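Putative phosphatase (PDB 3SD7) probably acts as a phosphatase of the haloacid dehalogenase-like hydrolase family, although its physiological substrate is not established. Local coordinates at residues 38-49 with 108-119; 168-176 with 195-205. All blocks are in the same frame, centred on the assembly; numbering follows the deposited sequence. Where two conformers were deposited one is given.

Contact 1. Residues 38-49 with 108-119; sequences GTLTDPKEGITK and ENKIYENMKEIL. With GOL (glycerol), chain E.
Tyr-112 lies obliquely along the backbone of Gly-38 to Asp-42, its ring atom CE2 3.4 Å from Thr-41 C. Its own amide gives a nearly straight bond of 3.2 Å from Tyr-112 N to Leu-40 O, so one residue grips that chain by backbone and ring. At the far end of the ring Asp-42 crosses at a slant, yet its carboxylate plane is only 12° from the ring plane. With CG anti to the backbone N (chi1 -174°), this carboxylate reaches a glycerol, probably from the crystallisation liquor, beside the tyrosine hydroxyl: Tyr-112 OH donates to GOL O1 at 2.6 Å, and GOL O3 donates to Asp-42 OD2, also at 2.6 Å. OD1 of Asp-42 accepts from Lys-44 N from above the carboxylate plane, an Asx turn at the helix start.

Glu-45 and Glu-108 cross nearly at right angles, but their carboxylates stack with planes 17° apart and OE2 atoms 3.8 Å apart. Lys-49 probably eases this like-charge pair: its NZ forms a salt bridge to Glu-45 OE2 at 3.0 Å and stays 4.0 Å from Glu-108 OE2, beyond salt-bridge range. A water joins Thr-41 OG1 to Asn-109 OD1. At the other end Met-115, bent twice, brings SD to within 3.7 Å of Leu-40 CD2.

Asp-42 and Lys-110 form the hydrogen-bonded antiparallel pair of a two-strand ribbon, as in HAD proteins whose helical cap is inserted here. Helix 137-146 touches Leu-40, Thr-41 and Asn-109, helix 235-239 touches Met-115, and strand 31-34 packs on Leu-40 and Leu-119.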
loop_
_atom_site.group_PDB
_atom_site.type_symbol
_atom_site.label_atom_id
_atom_site.label_comp_id
_atom_site.label_asym_id
_atom_site.label_seq_id
_atom_site.Cartn_x
_atom_site.Cartn_y
_atom_site.Cartn_z
ATOM N N GLY A 38 4.058 1.873 0.039
ATOM C CA GLY A 38 5.083 1.600 -0.942
ATOM C C GLY A 38 4.828 2.096 -2.336
ATOM O O GLY A 38 5.625 1.896 -3.212
ATOM N N THR A 39 3.687 2.776 -2.538
ATOM C CA THR A 39 3.269 3.248 -3.850
ATOM C C THR A 39 2.995 4.755 -3.752
ATOM O O THR A 39 3.584 5.534 -4.483
ATOM C CB THR A 39 2.051 2.502 -4.323
ATOM O OG1 THR A 39 2.367 1.100 -4.413
ATOM C CG2 THR A 39 1.619 2.970 -5.713
ATOM N N LEU A 40 2.091 5.132 -2.870
ATOM C CA LEU A 40 1.836 6.547 -2.590
ATOM C C LEU A 40 2.585 7.062 -1.413
ATOM O O LEU A 40 3.114 8.193 -1.458
ATOM C CB LEU A 40 0.342 6.790 -2.345
ATOM C CG LEU A 40 -0.598 6.450 -3.500
ATOM C CD1 LEU A 40 -2.082 6.563 -3.044
ATOM C CD2 LEU A 40 -0.346 7.367 -4.691
ATOM N N THR A 41 2.595 6.286 -0.341
ATOM C CA THR A 41 3.212 6.691 0.941
ATOM C C THR A 41 4.030 5.555 1.539
ATOM O O THR A 41 3.793 4.382 1.263
ATOM C CB THR A 41 2.129 7.141 1.948
ATOM O OG1 THR A 41 1.168 6.079 2.108
ATOM C CG2 THR A 41 1.391 8.397 1.433
ATOM N N ASP A 42 5.016 5.921 2.345
ATOM C CA ASP A 42 5.915 4.949 2.976
ATOM C C ASP A 42 5.570 4.869 4.481
ATOM O O ASP A 42 5.728 5.855 5.206
ATOM C CB ASP A 42 7.363 5.380 2.748
ATOM C CG ASP A 42 8.371 4.355 3.240
ATOM O OD1 ASP A 42 7.956 3.378 3.879
ATOM O OD2 ASP A 42 9.595 4.567 3.043
ATOM N N PRO A 43 5.146 3.693 4.962
ATOM C CA PRO A 43 4.736 3.547 6.345
ATOM C C PRO A 43 5.858 3.154 7.297
ATOM O O PRO A 43 5.589 2.873 8.460
ATOM C CB PRO A 43 3.750 2.389 6.259
ATOM C CG PRO A 43 4.339 1.510 5.220
ATOM C CD PRO A 43 4.895 2.450 4.193
ATOM N N LYS A 44 7.091 3.132 6.808
ATOM C CA LYS A 44 8.220 2.617 7.585
ATOM C C LYS A 44 8.303 3.106 9.032
ATOM O O LYS A 44 8.427 2.314 9.963
ATOM C CB LYS A 44 9.523 2.895 6.839
ATOM C CG LYS A 44 10.767 2.487 7.599
ATOM C CD LYS A 44 12.013 2.672 6.782
ATOM C CE LYS A 44 12.162 1.544 5.746
ATOM N NZ LYS A 44 13.419 1.668 4.932
ATOM N N GLU A 45 8.218 4.413 9.219
ATOM C CA GLU A 45 8.376 4.989 10.573
ATOM C C GLU A 45 7.365 4.415 11.575
ATOM O O GLU A 45 7.735 3.881 12.637
ATOM C CB GLU A 45 8.269 6.505 10.509
ATOM C CG GLU A 45 8.631 7.192 11.832
ATOM C CD GLU A 45 8.243 8.674 11.905
ATOM O OE1 GLU A 45 7.791 9.255 10.891
ATOM O OE2 GLU A 45 8.379 9.250 13.011
ATOM N N GLY A 46 6.072 4.532 11.252
ATOM C CA GLY A 46 5.041 4.060 12.155
ATOM C C GLY A 46 5.026 2.572 12.386
ATOM O O GLY A 46 4.733 2.114 13.493
ATOM N N ILE A 47 5.296 1.788 11.344
ATOM C CA ILE A 47 5.311 0.343 11.528
ATOM C C ILE A 47 6.471 -0.066 12.440
ATOM O O ILE A 47 6.295 -0.830 13.413
ATOM C CB ILE A 47 5.372 -0.410 10.184
ATOM C CG1 ILE A 47 4.078 -0.152 9.397
ATOM C CG2 ILE A 47 5.584 -1.928 10.440
ATOM C CD1 ILE A 47 4.083 -0.840 8.028
ATOM N N THR A 48 7.658 0.441 12.151
ATOM C CA THR A 48 8.825 0.057 12.950
ATOM C C THR A 48 8.703 0.573 14.397
ATOM O O THR A 48 9.061 -0.128 15.360
ATOM C CB THR A 48 10.147 0.503 12.292
ATOM O OG1 THR A 48 10.120 1.912 12.081
ATOM C CG2 THR A 48 10.347 -0.209 10.937
ATOM N N LYS A 49 8.175 1.773 14.572
ATOM C CA LYS A 49 8.022 2.308 15.933
ATOM C C LYS A 49 6.968 1.542 16.738
ATOM O O LYS A 49 7.112 1.384 17.967
ATOM C CB LYS A 49 7.745 3.795 15.919
ATOM C CG LYS A 49 8.949 4.602 15.546
ATOM C CD LYS A 49 8.677 6.074 15.611
ATOM C CE LYS A 49 9.958 6.863 15.398
ATOM N NZ LYS A 49 9.729 8.317 15.505
ATOM N N GLU A 108 2.677 8.430 11.301
ATOM C CA GLU A 108 4.085 8.338 10.952
ATOM C C GLU A 108 4.274 7.652 9.593
ATOM O O GLU A 108 4.601 6.474 9.498
ATOM C CB GLU A 108 4.827 7.619 12.072
ATOM C CG GLU A 108 4.872 8.480 13.340
ATOM C CD GLU A 108 5.315 7.742 14.585
ATOM O OE1 GLU A 108 5.279 6.499 14.604
ATOM O OE2 GLU A 108 5.688 8.437 15.556
ATOM N N ASN A 109 4.033 8.435 8.553
ATOM C CA ASN A 109 4.205 8.020 7.172
ATOM C C ASN A 109 4.906 9.139 6.422
ATOM O O ASN A 109 4.904 10.301 6.874
ATOM C CB ASN A 109 2.850 7.772 6.470
ATOM C CG ASN A 109 2.014 6.706 7.127
ATOM O OD1 ASN A 109 2.047 5.541 6.713
ATOM N ND2 ASN A 109 1.244 7.087 8.160
ATOM N N LYS A 110 5.494 8.807 5.279
ATOM C CA LYS A 110 6.156 9.783 4.435
ATOM C C LYS A 110 5.652 9.639 3.017
ATOM O O LYS A 110 5.758 8.559 2.420
ATOM C CB LYS A 110 7.646 9.518 4.445
ATOM C CG LYS A 110 8.541 10.606 3.868
ATOM C CD LYS A 110 10.006 10.172 4.041
ATOM C CE LYS A 110 11.015 11.176 3.514
ATOM N NZ LYS A 110 12.405 10.728 3.856
ATOM N N ILE A 111 5.172 10.718 2.431
ATOM C CA ILE A 111 4.699 10.659 1.057
ATOM C C ILE A 111 5.918 10.579 0.140
ATOM O O ILE A 111 6.927 11.228 0.396
ATOM C CB ILE A 111 3.754 11.836 0.719
ATOM C CG1 ILE A 111 3.169 11.691 -0.669
ATOM C CG2 ILE A 111 4.478 13.182 0.873
ATOM C CD1 ILE A 111 1.947 12.644 -0.911
ATOM N N TYR A 112 5.837 9.787 -0.927
ATOM C CA TYR A 112 6.979 9.682 -1.829
ATOM C C TYR A 112 7.190 11.007 -2.535
ATOM O O TYR A 112 6.235 11.673 -2.936
ATOM C CB TYR A 112 6.851 8.508 -2.791
ATOM C CG TYR A 112 7.040 7.199 -2.093
ATOM C CD1 TYR A 112 8.308 6.787 -1.702
ATOM C CD2 TYR A 112 5.968 6.351 -1.816
ATOM C CE1 TYR A 112 8.500 5.577 -1.023
ATOM C CE2 TYR A 112 6.155 5.131 -1.127
ATOM C CZ TYR A 112 7.443 4.765 -0.748
ATOM O OH TYR A 112 7.694 3.594 -0.076
ATOM N N GLU A 113 8.452 11.392 -2.671
ATOM C CA GLU A 113 8.772 12.624 -3.334
ATOM C C GLU A 113 8.148 12.644 -4.736
ATOM O O GLU A 113 8.222 11.659 -5.459
ATOM C CB GLU A 113 10.289 12.778 -3.456
ATOM C CG GLU A 113 10.710 14.159 -3.664
ATOM C CD GLU A 113 10.571 14.995 -2.396
ATOM O OE1 GLU A 113 10.366 16.194 -2.540
ATOM O OE2 GLU A 113 10.657 14.445 -1.259
ATOM N N ASN A 114 7.509 13.763 -5.049
ATOM C CA ASN A 114 6.872 14.068 -6.361
ATOM C C ASN A 114 5.517 13.427 -6.608
ATOM O O ASN A 114 4.897 13.680 -7.641
ATOM C CB ASN A 114 7.818 13.754 -7.518
ATOM C CG ASN A 114 9.159 14.483 -7.377
ATOM O OD1 ASN A 114 9.194 15.670 -7.041
ATOM N ND2 ASN A 114 10.266 13.775 -7.642
ATOM N N MET A 115 5.050 12.642 -5.656
ATOM C CA MET A 115 3.763 11.968 -5.846
ATOM C C MET A 115 2.620 12.976 -5.872
ATOM O O MET A 115 1.735 12.901 -6.750
ATOM C CB MET A 115 3.544 10.896 -4.799
ATOM C CG MET A 115 2.254 10.097 -5.048
ATOM S SD MET A 115 2.001 9.399 -6.693
ATOM C CE MET A 115 3.171 7.998 -6.661
ATOM N N LYS A 116 2.648 13.968 -4.975
ATOM C CA LYS A 116 1.547 14.944 -4.972
ATOM C C LYS A 116 1.437 15.627 -6.344
ATOM O O LYS A 116 0.343 15.763 -6.892
ATOM C CB LYS A 116 1.665 15.924 -3.806
ATOM C CG LYS A 116 0.405 16.716 -3.571
ATOM C CD LYS A 116 0.567 17.663 -2.395
ATOM C CE LYS A 116 -0.773 18.232 -1.972
ATOM N NZ LYS A 116 -1.511 18.872 -3.094
ATOM N N GLU A 117 2.573 16.045 -6.905
ATOM C CA GLU A 117 2.603 16.645 -8.239
ATOM C C GLU A 117 2.016 15.734 -9.317
ATOM O O GLU A 117 1.225 16.192 -10.144
ATOM C CB GLU A 117 4.038 17.051 -8.646
ATOM C CG GLU A 117 4.191 17.261 -10.185
ATOM C CD GLU A 117 5.631 17.449 -10.640
ATOM O OE1 GLU A 117 6.282 18.372 -10.121
ATOM O OE2 GLU A 117 6.085 16.692 -11.541
ATOM N N ILE A 118 2.382 14.446 -9.334
ATOM C CA ILE A 118 1.868 13.592 -10.398
ATOM C C ILE A 118 0.365 13.362 -10.215
ATOM O O ILE A 118 -0.372 13.353 -11.196
ATOM C CB ILE A 118 2.659 12.271 -10.611
ATOM C CG1 ILE A 118 2.335 11.269 -9.567
ATOM C CG2 ILE A 118 4.189 12.529 -10.821
ATOM C CD1 ILE A 118 1.026 10.567 -9.843
ATOM N N LEU A 119 -0.098 13.208 -8.971
ATOM C CA LEU A 119 -1.547 13.051 -8.745
ATOM C C LEU A 119 -2.288 14.285 -9.249
ATOM O O LEU A 119 -3.313 14.140 -9.904
ATOM C CB LEU A 119 -1.881 12.831 -7.281
ATOM C CG LEU A 119 -1.322 11.521 -6.732
ATOM C CD1 LEU A 119 -1.580 11.453 -5.240
ATOM C CD2 LEU A 119 -1.918 10.285 -7.439
HETATM C C1 GOL E . 10.784 1.889 0.698
HETATM O O1 GOL E . 10.182 2.792 -0.195
HETATM C C2 GOL E . 12.260 2.242 0.911
HETATM O O2 GOL E . 12.875 1.162 1.583
HETATM C C3 GOL E . 12.399 3.553 1.705
HETATM O O3 GOL E . 11.946 3.453 3.058
HETATM O O HOH W 1 2.016 4.532 4.100
HETATM O O HOH W 2 3.055 3.874 9.511
#

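Contact 2. Residues 168-176 with 195-205; sequences KNEVIQYVL and YDIIGAKKIGI
Apolar contacts carry most of the meeting between Ile-203 and helix 168-176. Ile-203 enters as a knob among Asn-169, Ile-172, Gln-173 and Leu-176. Its CG1, anti to the carbonyl carbon (chi1 -60°), comes 3.9 Å from Ile-172 CG2, while its CG2 branch meets Leu-176 CD1 at 4.0 Å, the two side chains alongside, pointing opposite ways. Ile-205 CD1 adds a 3.9 Å contact to Ile-172 CG2. In one of its two modelled conformers Lys-168 folds back so that its aliphatic CE lies 3.7 Å from Tyr-195 CB.

Close backbone approach is the second element. At Gly-199, with no side chain, CA comes 4.2 Å from Asn-169 CA, and Ile-172 CD1 lies over the glycine carbonyl carbon at 3.7 Å. The axes of 168-176 and 195-203 approach to 8.2 Å and cross at -56°. Both helices are crossovers of the Rossmann-like HAD core: helix 168-179 links strands 155-159 and 187-191; helix 194-203 links strand 187-191 to strand 206-210. A Schellman motif with Gly-204 as C-prime ends the latter and turns the chain toward Ile-205.

The charged Lys-168 NZ pairs with Asp-35 in a salt bridge and hydrogen-bonds Ser-134; its approach to Asp-196 is long and doubtful.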
loop_
_atom_site.group_PDB
_atom_site.type_symbol
_atom_site.label_atom_id
_atom_site.label_comp_id
_atom_site.label_asym_id
_atom_site.label_seq_id
_atom_site.Cartn_x
_atom_site.Cartn_y
_atom_site.Cartn_z
ATOM N N LYS A 168 -6.151 -8.511 -3.251
ATOM C CA LYS A 168 -6.073 -7.405 -4.167
ATOM C C LYS A 168 -7.133 -7.460 -5.271
ATOM O O LYS A 168 -7.759 -6.469 -5.558
ATOM C CB LYS A 168 -4.677 -7.327 -4.786
ATOM C CG LYS A 168 -4.203 -5.938 -4.944
ATOM C CD LYS A 168 -3.778 -5.319 -3.610
ATOM C CE LYS A 168 -2.519 -5.990 -3.075
ATOM N NZ LYS A 168 -1.946 -5.275 -1.908
ATOM N N ASN A 169 -7.336 -8.619 -5.888
ATOM C CA ASN A 169 -8.347 -8.708 -6.966
ATOM C C ASN A 169 -9.732 -8.270 -6.458
ATOM O O ASN A 169 -10.497 -7.629 -7.177
ATOM C CB ASN A 169 -8.426 -10.106 -7.571
ATOM C CG ASN A 169 -9.088 -11.094 -6.653
ATOM O OD1 ASN A 169 -8.479 -11.606 -5.716
ATOM N ND2 ASN A 169 -10.359 -11.365 -6.915
ATOM N N GLU A 170 -10.024 -8.568 -5.198
ATOM C CA GLU A 170 -11.327 -8.240 -4.621
ATOM C C GLU A 170 -11.536 -6.755 -4.424
ATOM O O GLU A 170 -12.611 -6.225 -4.703
ATOM C CB GLU A 170 -11.509 -8.962 -3.293
ATOM C CG GLU A 170 -11.456 -10.460 -3.429
ATOM C CD GLU A 170 -11.909 -11.157 -2.168
ATOM O OE1 GLU A 170 -12.121 -10.461 -1.141
ATOM O OE2 GLU A 170 -12.049 -12.397 -2.207
ATOM N N VAL A 171 -10.496 -6.075 -3.948
ATOM C CA VAL A 171 -10.608 -4.658 -3.727
ATOM C C VAL A 171 -10.564 -3.889 -5.076
ATOM O O VAL A 171 -11.259 -2.904 -5.250
ATOM C CB VAL A 171 -9.594 -4.194 -2.650
ATOM C CG1 VAL A 171 -8.151 -4.309 -3.111
ATOM C CG2 VAL A 171 -9.906 -2.833 -2.222
ATOM N N ILE A 172 -9.782 -4.383 -6.042
ATOM C CA ILE A 172 -9.740 -3.806 -7.387
ATOM C C ILE A 172 -11.116 -3.914 -8.037
ATOM O O ILE A 172 -11.652 -2.937 -8.548
ATOM C CB ILE A 172 -8.686 -4.506 -8.295
ATOM C CG1 ILE A 172 -7.274 -4.202 -7.787
ATOM C CG2 ILE A 172 -8.826 -4.025 -9.730
ATOM C CD1 ILE A 172 -6.155 -5.008 -8.492
ATOM N N GLN A 173 -11.704 -5.103 -7.991
ATOM C CA GLN A 173 -13.022 -5.284 -8.569
ATOM C C GLN A 173 -14.057 -4.388 -7.888
ATOM O O GLN A 173 -14.902 -3.796 -8.554
ATOM C CB GLN A 173 -13.476 -6.731 -8.457
ATOM C CG GLN A 173 -14.788 -6.995 -9.179
ATOM C CD GLN A 173 -14.663 -6.817 -10.688
ATOM O OE1 GLN A 173 -15.306 -5.957 -11.288
ATOM N NE2 GLN A 173 -13.794 -7.589 -11.288
ATOM N N TYR A 174 -14.000 -4.312 -6.563
ATOM C CA TYR A 174 -14.947 -3.486 -5.808
ATOM C C TYR A 174 -14.920 -2.031 -6.273
ATOM O O TYR A 174 -15.945 -1.431 -6.525
ATOM C CB TYR A 174 -14.667 -3.567 -4.280
ATOM C CG TYR A 174 -15.509 -2.592 -3.465
ATOM C CD1 TYR A 174 -16.854 -2.843 -3.206
ATOM C CD2 TYR A 174 -14.968 -1.421 -2.981
ATOM C CE1 TYR A 174 -17.626 -1.929 -2.476
ATOM C CE2 TYR A 174 -15.734 -0.512 -2.258
ATOM C CZ TYR A 174 -17.037 -0.764 -2.013
ATOM O OH TYR A 174 -17.771 0.162 -1.281
ATOM N N VAL A 175 -13.721 -1.478 -6.435
ATOM C CA VAL A 175 -13.597 -0.087 -6.760
ATOM C C VAL A 175 -13.981 0.192 -8.223
ATOM O O VAL A 175 -14.601 1.207 -8.517
ATOM C CB VAL A 175 -12.200 0.419 -6.246
ATOM C CG1 VAL A 175 -11.138 0.260 -7.315
ATOM C CG2 VAL A 175 -12.306 1.790 -5.727
ATOM N N LEU A 176 -13.678 -0.734 -9.142
ATOM C CA LEU A 176 -14.154 -0.603 -10.522
ATOM C C LEU A 176 -15.677 -0.704 -10.613
ATOM O O LEU A 176 -16.317 -0.024 -11.437
ATOM C CB LEU A 176 -13.543 -1.676 -11.431
ATOM C CG LEU A 176 -12.068 -1.522 -11.737
ATOM C CD1 LEU A 176 -11.696 -2.665 -12.685
ATOM C CD2 LEU A 176 -11.766 -0.149 -12.355
ATOM N N TYR A 195 1.644 -8.683 -5.541
ATOM C CA TYR A 195 0.228 -8.832 -5.216
ATOM C C TYR A 195 -0.657 -7.887 -6.010
ATOM O O TYR A 195 -1.811 -8.227 -6.366
ATOM C CB TYR A 195 0.015 -8.672 -3.709
ATOM C CG TYR A 195 0.893 -9.618 -2.935
ATOM C CD1 TYR A 195 0.701 -10.984 -3.021
ATOM C CD2 TYR A 195 1.961 -9.139 -2.168
ATOM C CE1 TYR A 195 1.537 -11.861 -2.348
ATOM C CE2 TYR A 195 2.797 -10.010 -1.505
ATOM C CZ TYR A 195 2.583 -11.357 -1.595
ATOM O OH TYR A 195 3.418 -12.238 -0.926
ATOM N N ASP A 196 -0.142 -6.686 -6.255
ATOM C CA ASP A 196 -0.826 -5.693 -7.072
ATOM C C ASP A 196 -0.906 -6.125 -8.523
ATOM O O ASP A 196 -1.935 -5.946 -9.185
ATOM C CB ASP A 196 -0.054 -4.371 -7.006
ATOM C CG ASP A 196 -0.040 -3.791 -5.642
ATOM O OD1 ASP A 196 -1.145 -3.654 -5.059
ATOM O OD2 ASP A 196 1.054 -3.492 -5.102
ATOM N N ILE A 197 0.182 -6.712 -9.032
ATOM C CA ILE A 197 0.234 -7.156 -10.420
ATOM C C ILE A 197 -0.629 -8.402 -10.614
ATOM O O ILE A 197 -1.375 -8.497 -11.585
ATOM C CB ILE A 197 1.675 -7.409 -10.885
ATOM C CG1 ILE A 197 2.575 -6.234 -10.483
ATOM C CG2 ILE A 197 1.723 -7.709 -12.406
ATOM C CD1 ILE A 197 2.042 -4.889 -10.916
ATOM N N ILE A 198 -0.546 -9.341 -9.673
ATOM C CA ILE A 198 -1.373 -10.572 -9.712
ATOM C C ILE A 198 -2.870 -10.175 -9.674
ATOM O O ILE A 198 -3.701 -10.726 -10.422
ATOM C CB ILE A 198 -1.040 -11.492 -8.512
ATOM C CG1 ILE A 198 0.371 -12.062 -8.663
ATOM C CG2 ILE A 198 -2.058 -12.613 -8.382
ATOM C CD1 ILE A 198 0.954 -12.586 -7.357
ATOM N N GLY A 199 -3.197 -9.195 -8.830
ATOM C CA GLY A 199 -4.565 -8.691 -8.716
ATOM C C GLY A 199 -5.037 -8.119 -10.043
ATOM O O GLY A 199 -6.110 -8.477 -10.543
ATOM N N ALA A 200 -4.202 -7.285 -10.646
ATOM C CA ALA A 200 -4.515 -6.670 -11.938
ATOM C C ALA A 200 -4.761 -7.722 -13.021
ATOM O O ALA A 200 -5.717 -7.630 -13.814
ATOM C CB ALA A 200 -3.391 -5.776 -12.358
ATOM N N LYS A 201 -3.899 -8.730 -13.053
ATOM C CA LYS A 201 -4.033 -9.782 -14.048
ATOM C C LYS A 201 -5.303 -10.614 -13.864
ATOM O O LYS A 201 -5.943 -11.002 -14.856
ATOM C CB LYS A 201 -2.761 -10.639 -14.108
ATOM C CG LYS A 201 -1.615 -9.865 -14.699
ATOM C CD LYS A 201 -0.373 -10.700 -14.903
ATOM C CE LYS A 201 0.676 -9.858 -15.590
ATOM N NZ LYS A 201 1.680 -10.666 -16.290
ATOM N N LYS A 202 -5.703 -10.845 -12.620
ATOM C CA LYS A 202 -6.932 -11.592 -12.361
ATOM C C LYS A 202 -8.174 -10.841 -12.862
ATOM O O LYS A 202 -9.151 -11.449 -13.298
ATOM C CB LYS A 202 -7.086 -11.931 -10.875
ATOM C CG LYS A 202 -6.194 -13.042 -10.384
ATOM C CD LYS A 202 -6.349 -13.243 -8.885
ATOM C CE LYS A 202 -5.434 -14.344 -8.363
ATOM N NZ LYS A 202 -5.384 -14.334 -6.866
ATOM N N ILE A 203 -8.110 -9.518 -12.818
ATOM C CA ILE A 203 -9.195 -8.654 -13.225
ATOM C C ILE A 203 -9.144 -8.351 -14.723
ATOM O O ILE A 203 -10.164 -8.008 -15.321
ATOM C CB ILE A 203 -9.161 -7.345 -12.395
ATOM C CG1 ILE A 203 -9.320 -7.677 -10.909
ATOM C CG2 ILE A 203 -10.246 -6.370 -12.858
ATOM C CD1 ILE A 203 -10.604 -8.432 -10.572
ATOM N N GLY A 204 -7.973 -8.500 -15.333
ATOM C CA GLY A 204 -7.813 -8.257 -16.760
ATOM C C GLY A 204 -7.490 -6.816 -17.103
ATOM O O GLY A 204 -7.946 -6.295 -18.120
ATOM N N ILE A 205 -6.728 -6.158 -16.244
ATOM C CA ILE A 205 -6.290 -4.800 -16.490
ATOM C C ILE A 205 -4.759 -4.724 -16.513
ATOM O O ILE A 205 -4.054 -5.605 -15.966
ATOM C CB ILE A 205 -6.871 -3.793 -15.449
ATOM C CG1 ILE A 205 -6.440 -4.132 -14.029
ATOM C CG2 ILE A 205 -8.427 -3.797 -15.509
ATOM C CD1 ILE A 205 -6.911 -3.113 -13.001
#

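In the fold
Contact 1 and contact 2 lie on opposite sides of the chain's centre, their own centres 22 Å apart, yet their nearest atoms come within about 5 Å without touching. The place where they converge is the metal site, in which Asp-37 and Asp-192 hold a sodium ion. Contact 1 brings the side chain of Thr-39 to about 4 Å from that ion, and contact 2 brings Asp-196 equally near. Asp-35, Asp-37 and Thr-39 match the DxDx(T/V) pattern of HAD enzymes, consistent with an active site here. Contact 1 lies where the helical insertion leaves and rejoins the core; contact 2 pairs two helices on one face of the sheet, with Lys-168 and Asp-196 at the end near the site.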